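Local coordinates for protein FI20010p1 (Drosophila melanogaster, PDB 7CFB) that probably acts as a Tudor-domain scaffold in piRNA-guided gene silencing, helping to assemble the piRNA amplification complex around Aub, at residues Leu80-Pro85 / Ile105-Thr110; Ile98-Asp103 / Phe143-Asp148. One frame throughout, in Å; residues are numbered along the deposited sequence.

Contact 1 of 2, residues Leu80-Pro85 / Ile105-Thr110; sequences LQRQLP and INNIIT
N107 meets R82 through its side-chain carbonyl: OD1 accepts from NH1 of R82 at 3.1 Å, nearly straight at 169°, and lies in the guanidinium plane, at its edge. The amide and guanidinium planes stand almost perpendicular, 81° apart, so the two groups share a bond without stacking. A bend at chi3 (77°) swings the guanidinium over to this oxygen, while CD of R82 also lies close to it. I108 comes next, its side chain alongside that of L80 and pointing the same way; CD2 of L80 rests 4.0 Å from CB of I108. At I109 the backbone takes over: I109 N donates to L80 O (3.2 Å), and I109 O receives a CA-H...O contact from CA of L80 at 3.1 Å. The I109 side chain turns the other way and crosses that of R82 at about a right angle, CD1 lying 3.6 Å from NE. Here a helix end is joined to a strand start: R82, with positive phi, is the C-prime residue of the Schellman motif closing helix 74-80, N107 and I108 form a G1 bulge facing D103 of strand 99-103, and helix 215-228 packs on L80 and I108.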
loop_
_atom_site.group_PDB
_atom_site.type_symbol
_atom_site.label_atom_id
_atom_site.label_comp_id
_atom_site.label_asym_id
_atom_site.label_seq_id
_atom_site.Cartn_x
_atom_site.Cartn_y
_atom_site.Cartn_z
ATOM N N LEU A 80 -1.846 -5.361 -10.313
ATOM C CA LEU A 80 -1.430 -6.214 -9.188
ATOM C C LEU A 80 -1.424 -7.687 -9.586
ATOM O O LEU A 80 -0.477 -8.335 -9.306
ATOM C CB LEU A 80 -2.328 -5.947 -7.986
ATOM C CG LEU A 80 -1.752 -6.448 -6.678
ATOM C CD1 LEU A 80 -2.026 -5.484 -5.549
ATOM C CD2 LEU A 80 -2.276 -7.825 -6.354
ATOM N N GLN A 81 -2.402 -8.117 -10.362
ATOM C CA GLN A 81 -2.546 -9.535 -10.776
ATOM C C GLN A 81 -1.812 -9.823 -12.094
ATOM O O GLN A 81 -2.091 -10.834 -12.699
ATOM C CB GLN A 81 -4.013 -9.921 -10.747
ATOM C CG GLN A 81 -4.562 -9.956 -9.343
ATOM C CD GLN A 81 -6.052 -10.129 -9.353
ATOM O OE1 GLN A 81 -6.562 -11.184 -9.048
ATOM N NE2 GLN A 81 -6.758 -9.083 -9.720
ATOM N N ARG A 82 -0.976 -8.894 -12.542
ATOM C CA ARG A 82 -0.132 -9.019 -13.746
ATOM C C ARG A 82 -0.994 -9.218 -14.989
ATOM O O ARG A 82 -0.595 -9.964 -15.830
ATOM C CB ARG A 82 0.921 -10.113 -13.546
ATOM C CG ARG A 82 1.937 -9.789 -12.468
ATOM C CD ARG A 82 3.299 -10.395 -12.669
ATOM N NE ARG A 82 4.059 -9.680 -13.658
ATOM C CZ ARG A 82 5.240 -10.048 -14.102
ATOM N NH1 ARG A 82 5.813 -11.131 -13.630
ATOM N NH2 ARG A 82 5.860 -9.316 -14.998
ATOM N N GLN A 83 -2.139 -8.551 -15.051
ATOM C CA GLN A 83 -3.062 -8.622 -16.198
ATOM C C GLN A 83 -2.753 -7.494 -17.183
ATOM O O GLN A 83 -3.421 -7.441 -18.177
ATOM C CB GLN A 83 -4.512 -8.617 -15.717
ATOM C CG GLN A 83 -4.882 -9.831 -14.890
ATOM C CD GLN A 83 -6.238 -9.716 -14.246
ATOM O OE1 GLN A 83 -6.897 -8.700 -14.316
ATOM N NE2 GLN A 83 -6.659 -10.762 -13.575
ATOM N N LEU A 84 -1.817 -6.598 -16.867
ATOM C CA LEU A 84 -1.421 -5.508 -17.797
ATOM C C LEU A 84 0.092 -5.443 -17.916
ATOM O O LEU A 84 0.738 -5.422 -16.918
ATOM C CB LEU A 84 -1.905 -4.143 -17.315
ATOM C CG LEU A 84 -3.394 -3.911 -17.124
ATOM C CD1 LEU A 84 -3.610 -2.490 -16.677
ATOM C CD2 LEU A 84 -4.162 -4.145 -18.402
ATOM N N PRO A 85 0.676 -5.412 -19.121
ATOM C CA PRO A 85 2.103 -5.244 -19.255
ATOM C C PRO A 85 2.510 -3.816 -18.876
ATOM O O PRO A 85 1.751 -2.934 -19.067
ATOM C CB PRO A 85 2.363 -5.513 -20.736
ATOM C CG PRO A 85 1.062 -5.254 -21.387
ATOM C CD PRO A 85 0.006 -5.610 -20.376
ATOM N N ILE A 105 8.825 -13.255 -6.074
ATOM C CA ILE A 105 8.495 -14.562 -5.448
ATOM C C ILE A 105 6.991 -14.823 -5.504
ATOM O O ILE A 105 6.611 -15.876 -5.972
ATOM C CB ILE A 105 8.989 -14.596 -3.990
ATOM C CG1 ILE A 105 10.428 -14.114 -3.860
ATOM C CG2 ILE A 105 8.845 -15.984 -3.425
ATOM C CD1 ILE A 105 11.430 -15.006 -4.505
ATOM N N ASN A 106 6.184 -13.842 -5.134
ATOM C CA ASN A 106 4.720 -14.045 -5.045
ATOM C C ASN A 106 3.980 -13.556 -6.285
ATOM O O ASN A 106 2.800 -13.516 -6.265
ATOM C CB ASN A 106 4.212 -13.566 -3.703
ATOM C CG ASN A 106 4.979 -14.257 -2.610
ATOM O OD1 ASN A 106 5.725 -13.623 -1.897
ATOM N ND2 ASN A 106 4.839 -15.559 -2.514
ATOM N N ASN A 107 4.718 -13.139 -7.286
ATOM C CA ASN A 107 4.150 -12.738 -8.594
ATOM C C ASN A 107 3.066 -11.650 -8.524
ATOM O O ASN A 107 2.053 -11.813 -9.177
ATOM C CB ASN A 107 3.728 -13.963 -9.400
ATOM C CG ASN A 107 3.897 -13.751 -10.885
ATOM O OD1 ASN A 107 4.742 -12.980 -11.319
ATOM N ND2 ASN A 107 3.054 -14.400 -11.657
ATOM N N ILE A 108 3.264 -10.585 -7.757
ATOM C CA ILE A 108 2.283 -9.463 -7.776
ATOM C C ILE A 108 3.039 -8.159 -7.994
ATOM O O ILE A 108 4.207 -8.123 -7.746
ATOM C CB ILE A 108 1.389 -9.403 -6.534
ATOM C CG1 ILE A 108 2.120 -8.860 -5.313
ATOM C CG2 ILE A 108 0.708 -10.720 -6.264
ATOM C CD1 ILE A 108 1.203 -8.243 -4.317
ATOM N N ILE A 109 2.373 -7.161 -8.544
ATOM C CA ILE A 109 3.018 -5.849 -8.782
ATOM C C ILE A 109 2.209 -4.787 -8.038
ATOM O O ILE A 109 1.039 -4.625 -8.329
ATOM C CB ILE A 109 3.137 -5.577 -10.279
ATOM C CG1 ILE A 109 4.071 -6.578 -10.956
ATOM C CG2 ILE A 109 3.544 -4.152 -10.533
ATOM C CD1 ILE A 109 4.214 -6.351 -12.423
ATOM N N THR A 110 2.869 -4.048 -7.162
ATOM C CA THR A 110 2.158 -3.065 -6.317
ATOM C C THR A 110 2.711 -1.653 -6.503
ATOM O O THR A 110 3.859 -1.533 -6.830
ATOM C CB THR A 110 2.234 -3.515 -4.864
ATOM O OG1 THR A 110 1.231 -2.863 -4.099
ATOM C CG2 THR A 110 3.595 -3.296 -4.258
#

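Contact 2 of 2, residues Ile98-Asp103 / Phe143-Asp148; sequences IFAVLD and FKLPDD
A100 and F143 form an antiparallel hydrogen-bonded pair, and two backbone bonds join them. A100 N donates to F143 O at 2.9 Å, and F143 N returns a bond of the same length to A100 O. Both are close to straight at the hydrogen, 162° and 168°. F143 O also has CB of F99 at 3.4 Å and sits near the plane of the F99 ring, at its edge.

Beyond this pair the direct backbone ladder gives way to water. A single molecule donates to I98 O and accepts from L145 N, bridging the two segments on the way from the strand to the helix before which P146 sits at the N-cap position.

The apolar contacts lie on the face carrying A100 and F143. L145 divides its two methyls between neighbours: CD2 reaches CB of A100 at 3.9 Å, whereas CD1 approaches CG2 of I98, also at 3.9 Å. The same CD1 lies by the backbone of F99 as well. Farther along the strand, CB of L102 meets CE2 of F143 at 3.7 Å, near the ring plane and at the ring edge. The F143 ring reaches that far because its CG is anti to the carbonyl carbon (chi1 -49°), beside the backbone N. I109 of strand 108-117 packs on A100 and L102.

Strand 142-144 is thus inserted between strands 87-89 and 99-103, with K144 paired to Q87 on its other edge. This is antiparallel sheet pairing between strands distant in sequence, within the first Tudor domain of Krimper, a member of the SH3-like clan whose small, strongly bent sheets commonly close into barrels.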
loop_
_atom_site.group_PDB
_atom_site.type_symbol
_atom_site.label_atom_id
_atom_site.label_comp_id
_atom_site.label_asym_id
_atom_site.label_seq_id
_atom_site.Cartn_x
_atom_site.Cartn_y
_atom_site.Cartn_z
ATOM N N ILE A 98 4.931 8.274 -8.072
ATOM C CA ILE A 98 4.356 6.911 -7.970
ATOM C C ILE A 98 4.775 6.012 -9.142
ATOM O O ILE A 98 4.769 6.462 -10.256
ATOM C CB ILE A 98 2.843 7.016 -7.794
ATOM C CG1 ILE A 98 2.506 7.815 -6.538
ATOM C CG2 ILE A 98 2.198 5.658 -7.782
ATOM C CD1 ILE A 98 1.129 8.341 -6.563
ATOM N N PHE A 99 5.136 4.775 -8.833
ATOM C CA PHE A 99 5.554 3.748 -9.809
ATOM C C PHE A 99 5.150 2.368 -9.299
ATOM O O PHE A 99 4.387 2.286 -8.360
ATOM C CB PHE A 99 7.013 3.911 -10.215
ATOM C CG PHE A 99 8.029 3.703 -9.129
ATOM C CD1 PHE A 99 8.323 4.703 -8.224
ATOM C CD2 PHE A 99 8.710 2.511 -9.034
ATOM C CE1 PHE A 99 9.274 4.508 -7.253
ATOM C CE2 PHE A 99 9.659 2.317 -8.051
ATOM C CZ PHE A 99 9.938 3.318 -7.168
ATOM N N ALA A 100 5.627 1.322 -9.953
ATOM C CA ALA A 100 5.264 -0.045 -9.550
ATOM C C ALA A 100 6.510 -0.880 -9.265
ATOM O O ALA A 100 7.542 -0.624 -9.835
ATOM C CB ALA A 100 4.399 -0.660 -10.606
ATOM N N VAL A 101 6.370 -1.806 -8.335
ATOM C CA VAL A 101 7.459 -2.725 -7.958
ATOM C C VAL A 101 6.930 -4.153 -8.044
ATOM O O VAL A 101 5.810 -4.391 -7.721
ATOM C CB VAL A 101 8.078 -2.380 -6.597
ATOM C CG1 VAL A 101 7.076 -2.408 -5.470
ATOM C CG2 VAL A 101 9.287 -3.228 -6.286
ATOM N N LEU A 102 7.775 -5.049 -8.500
ATOM C CA LEU A 102 7.379 -6.455 -8.643
ATOM C C LEU A 102 7.827 -7.257 -7.433
ATOM O O LEU A 102 8.943 -7.132 -7.042
ATOM C CB LEU A 102 8.007 -7.019 -9.921
ATOM C CG LEU A 102 7.962 -8.538 -10.025
ATOM C CD1 LEU A 102 6.573 -9.027 -10.339
ATOM C CD2 LEU A 102 8.951 -9.040 -11.044
ATOM N N ASP A 103 6.896 -7.959 -6.827
ATOM C CA ASP A 103 7.237 -8.972 -5.812
ATOM C C ASP A 103 7.411 -10.227 -6.673
ATOM O O ASP A 103 6.420 -10.762 -7.081
ATOM C CB ASP A 103 6.138 -9.115 -4.765
ATOM C CG ASP A 103 6.370 -10.286 -3.841
ATOM O OD1 ASP A 103 7.273 -11.039 -4.105
ATOM O OD2 ASP A 103 5.659 -10.411 -2.875
ATOM N N PHE A 143 8.660 -0.787 -12.536
ATOM C CA PHE A 143 7.979 -0.381 -13.779
ATOM C C PHE A 143 7.289 0.967 -13.638
ATOM O O PHE A 143 7.007 1.398 -12.545
ATOM C CB PHE A 143 6.851 -1.348 -14.092
ATOM C CG PHE A 143 7.231 -2.796 -14.028
ATOM C CD1 PHE A 143 7.864 -3.401 -15.087
ATOM C CD2 PHE A 143 6.960 -3.542 -12.903
ATOM C CE1 PHE A 143 8.201 -4.737 -15.023
ATOM C CE2 PHE A 143 7.302 -4.875 -12.836
ATOM C CZ PHE A 143 7.905 -5.470 -13.909
ATOM N N LYS A 144 7.082 1.587 -14.791
ATOM C CA LYS A 144 6.342 2.845 -14.977
ATOM C C LYS A 144 4.858 2.511 -15.087
ATOM O O LYS A 144 4.511 1.535 -15.685
ATOM C CB LYS A 144 6.802 3.535 -16.254
ATOM C CG LYS A 144 6.210 4.915 -16.467
ATOM C CD LYS A 144 5.925 5.203 -17.906
ATOM C CE LYS A 144 6.851 6.245 -18.468
ATOM N NZ LYS A 144 6.368 7.602 -18.131
ATOM N N LEU A 145 4.025 3.271 -14.420
ATOM C CA LEU A 145 2.590 3.001 -14.537
ATOM C C LEU A 145 2.037 3.900 -15.629
ATOM O O LEU A 145 2.550 4.954 -15.813
ATOM C CB LEU A 145 1.903 3.372 -13.233
ATOM C CG LEU A 145 2.152 2.456 -12.053
ATOM C CD1 LEU A 145 1.783 3.186 -10.790
ATOM C CD2 LEU A 145 1.352 1.194 -12.188
ATOM N N PRO A 146 0.983 3.496 -16.344
ATOM C CA PRO A 146 0.311 4.388 -17.254
ATOM C C PRO A 146 -0.298 5.498 -16.379
ATOM O O PRO A 146 -0.822 5.236 -15.340
ATOM C CB PRO A 146 -0.736 3.525 -17.948
ATOM C CG PRO A 146 -0.873 2.339 -17.068
ATOM C CD PRO A 146 0.465 2.157 -16.403
ATOM N N ASP A 147 -0.388 6.684 -16.944
ATOM C CA ASP A 147 -0.779 7.906 -16.214
ATOM C C ASP A 147 -2.100 7.757 -15.462
ATOM O O ASP A 147 -2.162 8.235 -14.359
ATOM C CB ASP A 147 -0.809 9.078 -17.176
ATOM C CG ASP A 147 -0.865 10.409 -16.479
ATOM O OD1 ASP A 147 0.178 10.948 -16.174
ATOM O OD2 ASP A 147 -1.954 10.873 -16.280
ATOM N N ASP A 148 -3.092 7.086 -16.015
ATOM C CA ASP A 148 -4.358 6.935 -15.276
ATOM C C ASP A 148 -4.123 6.155 -13.981
ATOM O O ASP A 148 -4.688 6.534 -12.990
ATOM C CB ASP A 148 -5.460 6.365 -16.168
ATOM C CG ASP A 148 -5.285 4.912 -16.545
ATOM O OD1 ASP A 148 -4.305 4.609 -17.183
ATOM O OD2 ASP A 148 -6.072 4.118 -16.120
HETATM O O HOH W 1 5.173 5.505 -12.987
#

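How the contacts relate
From the N terminus the chain passes 80-85, 98-103, 105-110 and 143-148, so the two contacts cross, with their segments alternating. Contact 1 closes a loop of 19 residues that holds strands 87-89 and 99-103 and brings the end of helix 74-80 to strand 108-117. Contact 2 closes a longer one, in which strands 108-117, 123-127 and 132-136 run out before 142-144 returns to 99-103. The turn between 99-103 and 108-117 couples them: T110 O and I108 O probably accept from V101 N and D103 N, and I109 CD1 packs against F143 CE2 at 3.4 Å. The helix end and three strands adjacent in the sheet (142-144, 99-103, 108-117) are thereby tied together.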